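Putative diflavin flavoprotein A 3 (Synechocystis sp., PDB 6H0C) probably passes electrons from NADH to oxygen, reducing it to water, and is represented here by its flavodiiron core of metallo-beta-lactamase-like and flavodoxin-like parts. Local coordinates at residues Leu260-Ala265 with Thr271-Ile276; Glu298-Ala303 with Gln326-Ile331; Phe312-Pro315 with Ala321-Pro324; Cys342-Ser347 with Glu353-Leu358. One frame throughout, in Å; residues are numbered along the deposited sequence.

How the contacts relate
All four contacts lie in the flavodoxin-like part, whose parallel sheet is flanked by helices on both faces. From the N terminus, contact 1 closes the short turn between strand 257-262 and helix 268-281. Contact 2 closes a longer loop, bringing helix 297-306 beside helix 323-335, and contact 3 is nested within it, closing the turn from strand 309-313 into helix 323-335. Contact 4 follows in series, folding helix 353-364 back on strand 341-348; none of the loops cross. The sheet ties them together: backbone hydrogen bonds join Ile261 to Gly313 and Phe312 to Phe345, and Phe345 packs against Leu260 and helix 268-281.

Contact 1: residues Leu260-Ala265 with Thr271-Ile276; sequences LIYASA and TLAQAI
The ring of Tyr262 and the amide of Gln274 stand perpendicular, their planes 90° apart, with Gln274 NE2 approaching the ring obliquely. The methyl of Ala273 also comes in at a slant, 3.7 Å from Tyr262 CD2, while within 260-265 the carbonyl carbon of Ser264 lies in the ring plane at its edge. These residues belong to the first beta-alpha unit of a flavodoxin-like fold, in which helix 268-281 runs back antiparallel to strand 257-262, the axes of the two short segments 9.5 Å apart. In flavodoxins the turn between these two elements is the one that wraps the FMN phosphate, and its Ser/Thr- and glycine-containing sequence here is consistent with that type of loop. Tyr262 CG is placed between its backbone N and carbonyl carbon (chi1 54°), which sends the ring across rather than along the helix and carries OH to the amide end of Gln274. The glutamine chain bends at chi2 (-47°), and a single water bridges the phenol oxygen and the amide oxygen: it lies 2.7 Å from Tyr262 OH and donates to Gln274 OE1 at 2.9 Å. The other amide atom, Gln274 NE2, is hydrogen-bonded to Ser270 OG just ahead of the helical segment, so both ends of the amide are engaged and its rotation is fixed. Beyond the ring, Leu260 packs from the strand, its CD2 reaching to 3.5 Å from the carbonyl oxygen of Ala273.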
loop_
_atom_site.group_PDB
_atom_site.type_symbol
_atom_site.label_atom_id
_atom_site.label_comp_id
_atom_site.label_asym_id
_atom_site.label_seq_id
_atom_site.Cartn_x
_atom_site.Cartn_y
_atom_site.Cartn_z
ATOM N N LEU A 260 0.993 13.016 8.758
ATOM C CA LEU A 260 0.153 13.183 7.584
ATOM C C LEU A 260 -1.074 12.323 7.754
ATOM O O LEU A 260 -1.028 11.107 7.564
ATOM C CB LEU A 260 0.914 12.806 6.311
ATOM C CG LEU A 260 0.137 12.668 5.001
ATOM C CD1 LEU A 260 -0.513 13.974 4.630
ATOM C CD2 LEU A 260 1.077 12.212 3.887
ATOM N N ILE A 261 -2.167 12.967 8.137
ATOM C CA ILE A 261 -3.411 12.281 8.440
ATOM C C ILE A 261 -4.348 12.338 7.236
ATOM O O ILE A 261 -4.785 13.427 6.853
ATOM C CB ILE A 261 -4.093 12.923 9.670
ATOM C CG1 ILE A 261 -3.153 12.846 10.879
ATOM C CG2 ILE A 261 -5.442 12.273 9.932
ATOM C CD1 ILE A 261 -3.553 13.720 12.047
ATOM N N TYR A 262 -4.645 11.194 6.621
ATOM C CA TYR A 262 -5.619 11.193 5.529
ATOM C C TYR A 262 -6.774 10.227 5.793
ATOM O O TYR A 262 -6.663 9.323 6.619
ATOM C CB TYR A 262 -4.941 10.884 4.191
ATOM C CG TYR A 262 -4.112 9.621 4.140
ATOM C CD1 TYR A 262 -4.694 8.400 3.862
ATOM C CD2 TYR A 262 -2.733 9.659 4.336
ATOM C CE1 TYR A 262 -3.932 7.243 3.802
ATOM C CE2 TYR A 262 -1.967 8.514 4.270
ATOM C CZ TYR A 262 -2.570 7.305 4.000
ATOM O OH TYR A 262 -1.814 6.149 3.931
ATOM N N ALA A 263 -7.887 10.432 5.096
ATOM C CA ALA A 263 -9.150 9.806 5.478
ATOM C C ALA A 263 -9.167 8.282 5.329
ATOM O O ALA A 263 -9.661 7.580 6.215
ATOM C CB ALA A 263 -10.282 10.413 4.676
ATOM N N SER A 264 -8.646 7.771 4.215
ATOM C CA SER A 264 -8.611 6.326 3.991
ATOM C C SER A 264 -7.543 5.926 2.971
ATOM O O SER A 264 -6.949 6.783 2.300
ATOM C CB SER A 264 -9.978 5.826 3.531
ATOM O OG SER A 264 -10.217 6.237 2.201
ATOM N N ALA A 265 -7.320 4.617 2.851
ATOM C CA ALA A 265 -6.170 4.077 2.121
ATOM C C ALA A 265 -6.279 4.207 0.609
ATOM O O ALA A 265 -5.274 4.304 -0.084
ATOM C CB ALA A 265 -5.967 2.605 2.486
ATOM N N THR A 271 -4.463 9.257 -3.120
ATOM C CA THR A 271 -3.505 9.524 -4.190
ATOM C C THR A 271 -2.769 10.856 -3.961
ATOM O O THR A 271 -1.545 10.931 -4.093
ATOM C CB THR A 271 -4.213 9.527 -5.553
ATOM O OG1 THR A 271 -4.801 8.237 -5.768
ATOM C CG2 THR A 271 -3.236 9.831 -6.679
ATOM N N LEU A 272 -3.511 11.898 -3.594
ATOM C CA LEU A 272 -2.906 13.199 -3.301
ATOM C C LEU A 272 -1.934 13.061 -2.144
ATOM O O LEU A 272 -0.824 13.604 -2.170
ATOM C CB LEU A 272 -3.971 14.249 -2.958
ATOM C CG LEU A 272 -5.080 14.516 -3.985
ATOM C CD1 LEU A 272 -5.994 15.641 -3.503
ATOM C CD2 LEU A 272 -4.501 14.838 -5.359
ATOM N N ALA A 273 -2.366 12.318 -1.130
ATOM C CA ALA A 273 -1.592 12.166 0.094
ATOM C C ALA A 273 -0.220 11.564 -0.181
ATOM O O ALA A 273 0.778 12.005 0.399
ATOM C CB ALA A 273 -2.355 11.307 1.099
ATOM N N GLN A 274 -0.164 10.558 -1.057
ATOM C CA GLN A 274 1.114 9.893 -1.322
ATOM C C GLN A 274 2.036 10.862 -2.049
ATOM O O GLN A 274 3.252 10.876 -1.809
ATOM C CB GLN A 274 0.932 8.607 -2.135
ATOM C CG GLN A 274 -0.223 7.715 -1.666
ATOM C CD GLN A 274 -0.260 7.491 -0.152
ATOM O OE1 GLN A 274 0.774 7.393 0.511
ATOM N NE2 GLN A 274 -1.467 7.406 0.394
ATOM N N ALA A 275 1.455 11.691 -2.914
ATOM C CA ALA A 275 2.238 12.689 -3.650
ATOM C C ALA A 275 2.832 13.733 -2.705
ATOM O O ALA A 275 4.021 14.060 -2.790
ATOM C CB ALA A 275 1.386 13.362 -4.711
ATOM N N ILE A 276 2.010 14.255 -1.803
ATOM C CA ILE A 276 2.497 15.214 -0.812
ATOM C C ILE A 276 3.588 14.603 0.078
ATOM O O ILE A 276 4.617 15.233 0.331
ATOM C CB ILE A 276 1.343 15.744 0.062
ATOM C CG1 ILE A 276 0.378 16.563 -0.804
ATOM C CG2 ILE A 276 1.878 16.571 1.228
ATOM C CD1 ILE A 276 -0.903 16.938 -0.103
HETATM O O HOH W 1 0.822 6.489 3.241
#

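Contact 2: residues Glu298-Ala303 with Gln326-Ile331; sequences EEIKEA and QTALGI
Lys301, whose CG packs against Ile331 CG2, carries the one side-chain salt bridge within these segments: its NZ lies 3.2 Å from Glu298 OE2, one helical turn earlier. The ammonium meets the carboxylate oxygen on its syn side, 25° out of the carboxylate plane, along the outside of helix 297-306. Across the contact there is no hydrogen bond, and the two helices are joined by aliphatic packing. Helix 297-306 and helix 323-335 lie on one face of the parallel sheet of the flavodoxin-like fold; their short segments cross at -45°, with a closest axis approach of 10.1 Å. Ile331 is the central side chain. Its CG2, anti to the backbone N (chi1 of CG1 -62°), fits between two residues of the facing helix, 3.8 Å from Ile300 CG2 and 3.8 Å from Lys301 CG, and the Ile331 side chain crosses each of these chains at about a right angle. Ile300 uses its other branch deeper in the interface, where CD1 meets Ala328 CB at 4.0 Å. Below this layer, Ile300 also touches Ile290 and Ala328 touches Ile261, so both residues reach down to the sheet. The aliphatic stem of Lys301 thus covers the solvent side of the isoleucine pair while its extended chain holds the charge beyond the apolar packing. Cohesion here is therefore mainly van der Waals in origin, and the salt bridge, formed within one helix, adds nothing directly across the interface.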
loop_
_atom_site.group_PDB
_atom_site.type_symbol
_atom_site.label_atom_id
_atom_site.label_comp_id
_atom_site.label_asym_id
_atom_site.label_seq_id
_atom_site.Cartn_x
_atom_site.Cartn_y
_atom_site.Cartn_z
ATOM N N GLU A 298 -4.290 6.444 20.186
ATOM C CA GLU A 298 -2.932 6.542 20.692
ATOM C C GLU A 298 -1.927 6.744 19.550
ATOM O O GLU A 298 -0.950 7.482 19.703
ATOM C CB GLU A 298 -2.590 5.308 21.522
ATOM C CG GLU A 298 -3.489 5.166 22.747
ATOM C CD GLU A 298 -3.490 6.415 23.624
ATOM O OE1 GLU A 298 -2.391 6.937 23.916
ATOM O OE2 GLU A 298 -4.585 6.884 24.015
ATOM N N GLU A 299 -2.173 6.110 18.408
ATOM C CA GLU A 299 -1.335 6.333 17.231
ATOM C C GLU A 299 -1.302 7.808 16.861
ATOM O O GLU A 299 -0.244 8.366 16.563
ATOM C CB GLU A 299 -1.840 5.549 16.022
ATOM C CG GLU A 299 -1.518 4.084 15.990
ATOM C CD GLU A 299 -2.004 3.461 14.699
ATOM O OE1 GLU A 299 -1.634 3.984 13.621
ATOM O OE2 GLU A 299 -2.773 2.476 14.759
ATOM N N ILE A 300 -2.476 8.429 16.855
ATOM C CA ILE A 300 -2.573 9.811 16.416
ATOM C C ILE A 300 -1.907 10.715 17.441
ATOM O O ILE A 300 -1.168 11.626 17.075
ATOM C CB ILE A 300 -4.031 10.237 16.181
ATOM C CG1 ILE A 300 -4.615 9.439 15.010
ATOM C CG2 ILE A 300 -4.101 11.719 15.877
ATOM C CD1 ILE A 300 -6.100 9.564 14.868
ATOM N N LYS A 301 -2.144 10.446 18.722
ATOM C CA LYS A 301 -1.486 11.212 19.773
ATOM C C LYS A 301 0.030 11.134 19.631
ATOM O O LYS A 301 0.705 12.158 19.678
ATOM C CB LYS A 301 -1.895 10.719 21.156
ATOM C CG LYS A 301 -3.314 11.058 21.555
ATOM C CD LYS A 301 -3.645 10.438 22.909
ATOM C CE LYS A 301 -5.111 10.613 23.263
ATOM N NZ LYS A 301 -5.431 9.891 24.534
ATOM N N GLU A 302 0.565 9.925 19.462
ATOM C CA GLU A 302 2.019 9.740 19.390
ATOM C C GLU A 302 2.612 10.447 18.176
ATOM O O GLU A 302 3.683 11.044 18.253
ATOM C CB GLU A 302 2.388 8.254 19.347
ATOM C CG GLU A 302 1.942 7.449 20.564
ATOM C CD GLU A 302 2.474 7.995 21.887
ATOM O OE1 GLU A 302 3.249 7.274 22.555
ATOM O OE2 GLU A 302 2.106 9.130 22.269
ATOM N N ALA A 303 1.918 10.363 17.048
ATOM C CA ALA A 303 2.387 11.023 15.844
ATOM C C ALA A 303 2.448 12.532 16.075
ATOM O O ALA A 303 3.473 13.160 15.813
ATOM C CB ALA A 303 1.492 10.687 14.663
ATOM N N GLN A 326 -13.182 13.730 11.388
ATOM C CA GLN A 326 -13.707 14.564 12.475
ATOM C C GLN A 326 -13.117 14.180 13.838
ATOM O O GLN A 326 -12.708 15.051 14.611
ATOM C CB GLN A 326 -15.235 14.491 12.525
ATOM C CG GLN A 326 -15.916 15.017 11.264
ATOM C CD GLN A 326 -17.435 14.908 11.319
ATOM O OE1 GLN A 326 -18.040 15.032 12.385
ATOM N NE2 GLN A 326 -18.057 14.671 10.166
ATOM N N THR A 327 -13.062 12.886 14.136
ATOM C CA THR A 327 -12.507 12.458 15.412
ATOM C C THR A 327 -10.987 12.695 15.463
ATOM O O THR A 327 -10.477 13.126 16.497
ATOM C CB THR A 327 -12.822 10.977 15.708
ATOM O OG1 THR A 327 -12.266 10.157 14.683
ATOM C CG2 THR A 327 -14.332 10.765 15.763
ATOM N N ALA A 328 -10.267 12.433 14.369
ATOM C CA ALA A 328 -8.825 12.753 14.318
ATOM C C ALA A 328 -8.587 14.252 14.564
ATOM O O ALA A 328 -7.620 14.642 15.222
ATOM C CB ALA A 328 -8.216 12.332 12.971
ATOM N N LEU A 329 -9.476 15.085 14.026
ATOM C CA LEU A 329 -9.383 16.534 14.205
ATOM C C LEU A 329 -9.429 16.908 15.691
ATOM O O LEU A 329 -8.651 17.747 16.152
ATOM C CB LEU A 329 -10.510 17.242 13.440
ATOM C CG LEU A 329 -10.767 18.716 13.768
ATOM C CD1 LEU A 329 -9.634 19.579 13.260
ATOM C CD2 LEU A 329 -12.102 19.181 13.191
ATOM N N GLY A 330 -10.337 16.279 16.437
ATOM C CA GLY A 330 -10.454 16.528 17.863
ATOM C C GLY A 330 -9.194 16.156 18.622
ATOM O O GLY A 330 -8.718 16.904 19.487
ATOM N N ILE A 331 -8.651 14.987 18.305
ATOM C CA ILE A 331 -7.437 14.520 18.962
ATOM C C ILE A 331 -6.277 15.438 18.612
ATOM O O ILE A 331 -5.451 15.759 19.465
ATOM C CB ILE A 331 -7.108 13.059 18.572
ATOM C CG1 ILE A 331 -8.242 12.128 19.027
ATOM C CG2 ILE A 331 -5.771 12.628 19.169
ATOM C CD1 ILE A 331 -8.148 10.718 18.468
#

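Contact 3: residues Phe312-Pro315 with Ala321-Pro324; sequences FGSP and APTP
The CG-CD edge of Pro322 leans over the ring of Pro315, the two five-membered rings meeting obliquely with Pro315 CG and Pro322 CG 3.7 Å apart. The neighbouring carbon of the same ring, Pro322 CD, turns toward oxygen: it is 3.2 Å from Ser314 OG and 3.5 Å from the carbonyl oxygen of Pro315. Ser314 OG points to this spot because it sits anti to its own backbone N (chi1 178°), and it is held there by donating to Pro315 O at 2.8 Å. That bond falls in the carbonyl plane on a lone pair, with a C=O...OG angle of 137°. The hydroxyl also approaches the methyl of Ala321, with Ser314 OG and Ala321 CB 3.8 Å apart. The contact closes the turn that leaves strand 309-313 and enters helix 323-335, with Pro322 in the N-cap position; in flavodoxins the loop at this end of the third strand borders the FMN site. Ala354 of helix 353-364 touches both Ser314 and Ala321, and Gln326 NE2 is hydrogen-bonded to Ala321 O. No hydrogen bond spans the two segments. Pro322, lacking an N-H, can offer only C-H groups to the two oxygens, and CD, bonded to the tertiary amide nitrogen, may be somewhat polarised. The prolines and the local serine bond probably stiffen the turn, and between the two segments the helix start meets the strand end through packing rather than hydrogen bonds.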
loop_
_atom_site.group_PDB
_atom_site.type_symbol
_atom_site.label_atom_id
_atom_site.label_comp_id
_atom_site.label_asym_id
_atom_site.label_seq_id
_atom_site.Cartn_x
_atom_site.Cartn_y
_atom_site.Cartn_z
ATOM N N PHE A 312 -3.761 17.477 7.106
ATOM C CA PHE A 312 -5.009 16.714 6.972
ATOM C C PHE A 312 -5.457 16.635 5.514
ATOM O O PHE A 312 -5.459 17.648 4.801
ATOM C CB PHE A 312 -6.137 17.336 7.807
ATOM C CG PHE A 312 -6.238 16.802 9.228
ATOM C CD1 PHE A 312 -7.390 16.148 9.658
ATOM C CD2 PHE A 312 -5.205 16.985 10.140
ATOM C CE1 PHE A 312 -7.504 15.678 10.964
ATOM C CE2 PHE A 312 -5.314 16.513 11.448
ATOM C CZ PHE A 312 -6.464 15.856 11.857
ATOM N N GLY A 313 -5.840 15.433 5.083
ATOM C CA GLY A 313 -6.382 15.216 3.752
ATOM C C GLY A 313 -7.743 14.554 3.872
ATOM O O GLY A 313 -7.885 13.527 4.541
ATOM N N SER A 314 -8.756 15.128 3.231
ATOM C CA SER A 314 -10.110 14.609 3.408
ATOM C C SER A 314 -10.966 14.763 2.159
ATOM O O SER A 314 -10.931 15.799 1.502
ATOM C CB SER A 314 -10.794 15.311 4.597
ATOM O OG SER A 314 -12.129 14.871 4.770
ATOM N N PRO A 315 -11.749 13.722 1.833
ATOM C CA PRO A 315 -12.830 13.877 0.860
ATOM C C PRO A 315 -14.035 14.537 1.528
ATOM O O PRO A 315 -14.009 14.804 2.737
ATOM C CB PRO A 315 -13.145 12.440 0.460
ATOM C CG PRO A 315 -12.892 11.668 1.733
ATOM C CD PRO A 315 -11.699 12.355 2.389
ATOM N N ALA A 321 -16.910 16.099 6.252
ATOM C CA ALA A 321 -15.767 15.212 6.386
ATOM C C ALA A 321 -16.251 13.840 6.870
ATOM O O ALA A 321 -17.262 13.739 7.572
ATOM C CB ALA A 321 -14.747 15.797 7.351
ATOM N N PRO A 322 -15.541 12.777 6.476
ATOM C CA PRO A 322 -15.805 11.455 7.045
ATOM C C PRO A 322 -15.619 11.484 8.554
ATOM O O PRO A 322 -14.753 12.217 9.049
ATOM C CB PRO A 322 -14.749 10.566 6.382
ATOM C CG PRO A 322 -14.379 11.299 5.130
ATOM C CD PRO A 322 -14.452 12.750 5.491
ATOM N N THR A 323 -16.413 10.698 9.269
ATOM C CA THR A 323 -16.333 10.655 10.718
ATOM C C THR A 323 -14.912 10.467 11.261
ATOM O O THR A 323 -14.537 11.127 12.225
ATOM C CB THR A 323 -17.226 9.552 11.265
ATOM O OG1 THR A 323 -18.585 9.879 10.967
ATOM C CG2 THR A 323 -17.060 9.437 12.765
ATOM N N PRO A 324 -14.108 9.586 10.643
ATOM C CA PRO A 324 -12.736 9.410 11.151
ATOM C C PRO A 324 -11.865 10.669 11.053
ATOM O O PRO A 324 -10.956 10.852 11.871
ATOM C CB PRO A 324 -12.180 8.300 10.260
ATOM C CG PRO A 324 -13.417 7.538 9.822
ATOM C CD PRO A 324 -14.432 8.607 9.592
#

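Contact 4: residues Cys342-Ser347 with Glu353-Leu358; sequences CGVFGS and EAIDML
A beta-alpha-beta unit of the flavodoxin-like fold, running from strand 341-348 through helix 353-364 to strand 368-377, contains this contact at its first turn. The short strand and helix segments run antiparallel, with a closest axis approach of 8.2 Å. Ile355 makes the closest approach to the strand: its long branch extends (chi2 171°) to lay CD1 on the backbone at Gly346, 3.5 Å from Gly346 CA. The glycine, bare of any side chain, lets the methyl settle directly on the strand and the helix draw near. The shorter branch, CG2, leans toward Val344 CG1 at 4.0 Å. That valine methyl, anti to its backbone N (chi1 180°), also sits 3.9 Å from Leu358 CB, one helical turn after Ile355, and 3.9 Å from the carbonyl oxygen of Ile355. Phe345 faces the opposite way, toward helix 268-281, so the strand serves helices on both faces of the sheet. In the first turn of the helix, Asp356 is salt-bridged to Arg375 of the next strand. With no hydrogen bond between the segments, burial of branched aliphatic groups and their close fit to the glycine of the strand probably dominate the contact.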
loop_
_atom_site.group_PDB
_atom_site.type_symbol
_atom_site.label_atom_id
_atom_site.label_comp_id
_atom_site.label_asym_id
_atom_site.label_seq_id
_atom_site.Cartn_x
_atom_site.Cartn_y
_atom_site.Cartn_z
ATOM N N CYS A 342 0.855 23.688 9.831
ATOM C CA CYS A 342 -0.374 23.009 9.425
ATOM C C CYS A 342 -0.552 22.995 7.905
ATOM O O CYS A 342 -0.031 23.860 7.207
ATOM C CB CYS A 342 -1.579 23.684 10.087
ATOM S SG CYS A 342 -3.165 23.017 9.568
ATOM N N GLY A 343 -1.294 22.013 7.400
ATOM C CA GLY A 343 -1.624 21.942 5.985
ATOM C C GLY A 343 -2.924 21.193 5.749
ATOM O O GLY A 343 -3.252 20.263 6.487
ATOM N N VAL A 344 -3.670 21.593 4.721
ATOM C CA VAL A 344 -4.943 20.950 4.389
ATOM C C VAL A 344 -5.067 20.663 2.889
ATOM O O VAL A 344 -4.767 21.524 2.057
ATOM C CB VAL A 344 -6.139 21.824 4.832
ATOM C CG1 VAL A 344 -7.456 21.147 4.486
ATOM C CG2 VAL A 344 -6.058 22.117 6.327
ATOM N N PHE A 345 -5.509 19.454 2.541
ATOM C CA PHE A 345 -5.765 19.111 1.136
ATOM C C PHE A 345 -6.940 18.161 0.979
ATOM O O PHE A 345 -7.416 17.569 1.951
ATOM C CB PHE A 345 -4.533 18.485 0.489
ATOM C CG PHE A 345 -4.180 17.127 1.034
ATOM C CD1 PHE A 345 -4.541 15.974 0.351
ATOM C CD2 PHE A 345 -3.474 17.002 2.229
ATOM C CE1 PHE A 345 -4.202 14.713 0.852
ATOM C CE2 PHE A 345 -3.133 15.744 2.737
ATOM C CZ PHE A 345 -3.502 14.604 2.050
ATOM N N GLY A 346 -7.399 18.006 -0.256
ATOM C CA GLY A 346 -8.460 17.062 -0.537
ATOM C C GLY A 346 -8.952 17.089 -1.970
ATOM O O GLY A 346 -8.643 18.006 -2.730
ATOM N N SER A 347 -9.712 16.062 -2.336
ATOM C CA SER A 347 -10.435 16.035 -3.601
ATOM C C SER A 347 -11.923 16.106 -3.306
ATOM O O SER A 347 -12.367 15.825 -2.186
ATOM C CB SER A 347 -10.137 14.771 -4.396
ATOM O OG SER A 347 -10.734 13.653 -3.765
ATOM N N GLU A 353 -16.758 20.887 1.124
ATOM C CA GLU A 353 -16.965 21.494 2.436
ATOM C C GLU A 353 -16.041 20.939 3.516
ATOM O O GLU A 353 -15.717 21.641 4.465
ATOM C CB GLU A 353 -18.418 21.317 2.873
ATOM C CG GLU A 353 -19.418 22.152 2.071
ATOM C CD GLU A 353 -19.875 21.486 0.776
ATOM O OE1 GLU A 353 -20.706 22.090 0.059
ATOM O OE2 GLU A 353 -19.411 20.361 0.480
ATOM N N ALA A 354 -15.618 19.685 3.383
ATOM C CA ALA A 354 -14.701 19.097 4.362
ATOM C C ALA A 354 -13.383 19.882 4.421
ATOM O O ALA A 354 -12.830 20.119 5.499
ATOM C CB ALA A 354 -14.443 17.629 4.039
ATOM N N ILE A 355 -12.898 20.302 3.257
ATOM C CA ILE A 355 -11.652 21.058 3.165
ATOM C C ILE A 355 -11.807 22.447 3.792
ATOM O O ILE A 355 -10.942 22.901 4.556
ATOM C CB ILE A 355 -11.197 21.183 1.699
ATOM C CG1 ILE A 355 -10.903 19.792 1.133
ATOM C CG2 ILE A 355 -9.977 22.089 1.589
ATOM C CD1 ILE A 355 -10.644 19.767 -0.354
ATOM N N ASP A 356 -12.917 23.114 3.481
ATOM C CA ASP A 356 -13.211 24.410 4.085
ATOM C C ASP A 356 -13.300 24.283 5.612
ATOM O O ASP A 356 -12.723 25.092 6.346
ATOM C CB ASP A 356 -14.510 24.994 3.523
ATOM C CG ASP A 356 -14.456 25.226 2.016
ATOM O OD1 ASP A 356 -13.345 25.402 1.462
ATOM O OD2 ASP A 356 -15.538 25.236 1.388
ATOM N N MET A 357 -14.009 23.258 6.084
ATOM C CA MET A 357 -14.180 23.041 7.518
ATOM C C MET A 357 -12.819 22.919 8.213
ATOM O O MET A 357 -12.541 23.611 9.195
ATOM C CB MET A 357 -15.031 21.793 7.771
ATOM C CG MET A 357 -15.368 21.535 9.237
ATOM S SD MET A 357 -14.075 20.649 10.139
ATOM C CE MET A 357 -14.081 19.049 9.315
ATOM N N LEU A 358 -11.966 22.045 7.687
ATOM C CA LEU A 358 -10.639 21.843 8.260
ATOM C C LEU A 358 -9.774 23.113 8.232
ATOM O O LEU A 358 -9.124 23.457 9.227
ATOM C CB LEU A 358 -9.923 20.709 7.529
ATOM C CG LEU A 358 -10.460 19.298 7.785
ATOM C CD1 LEU A 358 -9.755 18.308 6.876
ATOM C CD2 LEU A 358 -10.289 18.915 9.252
#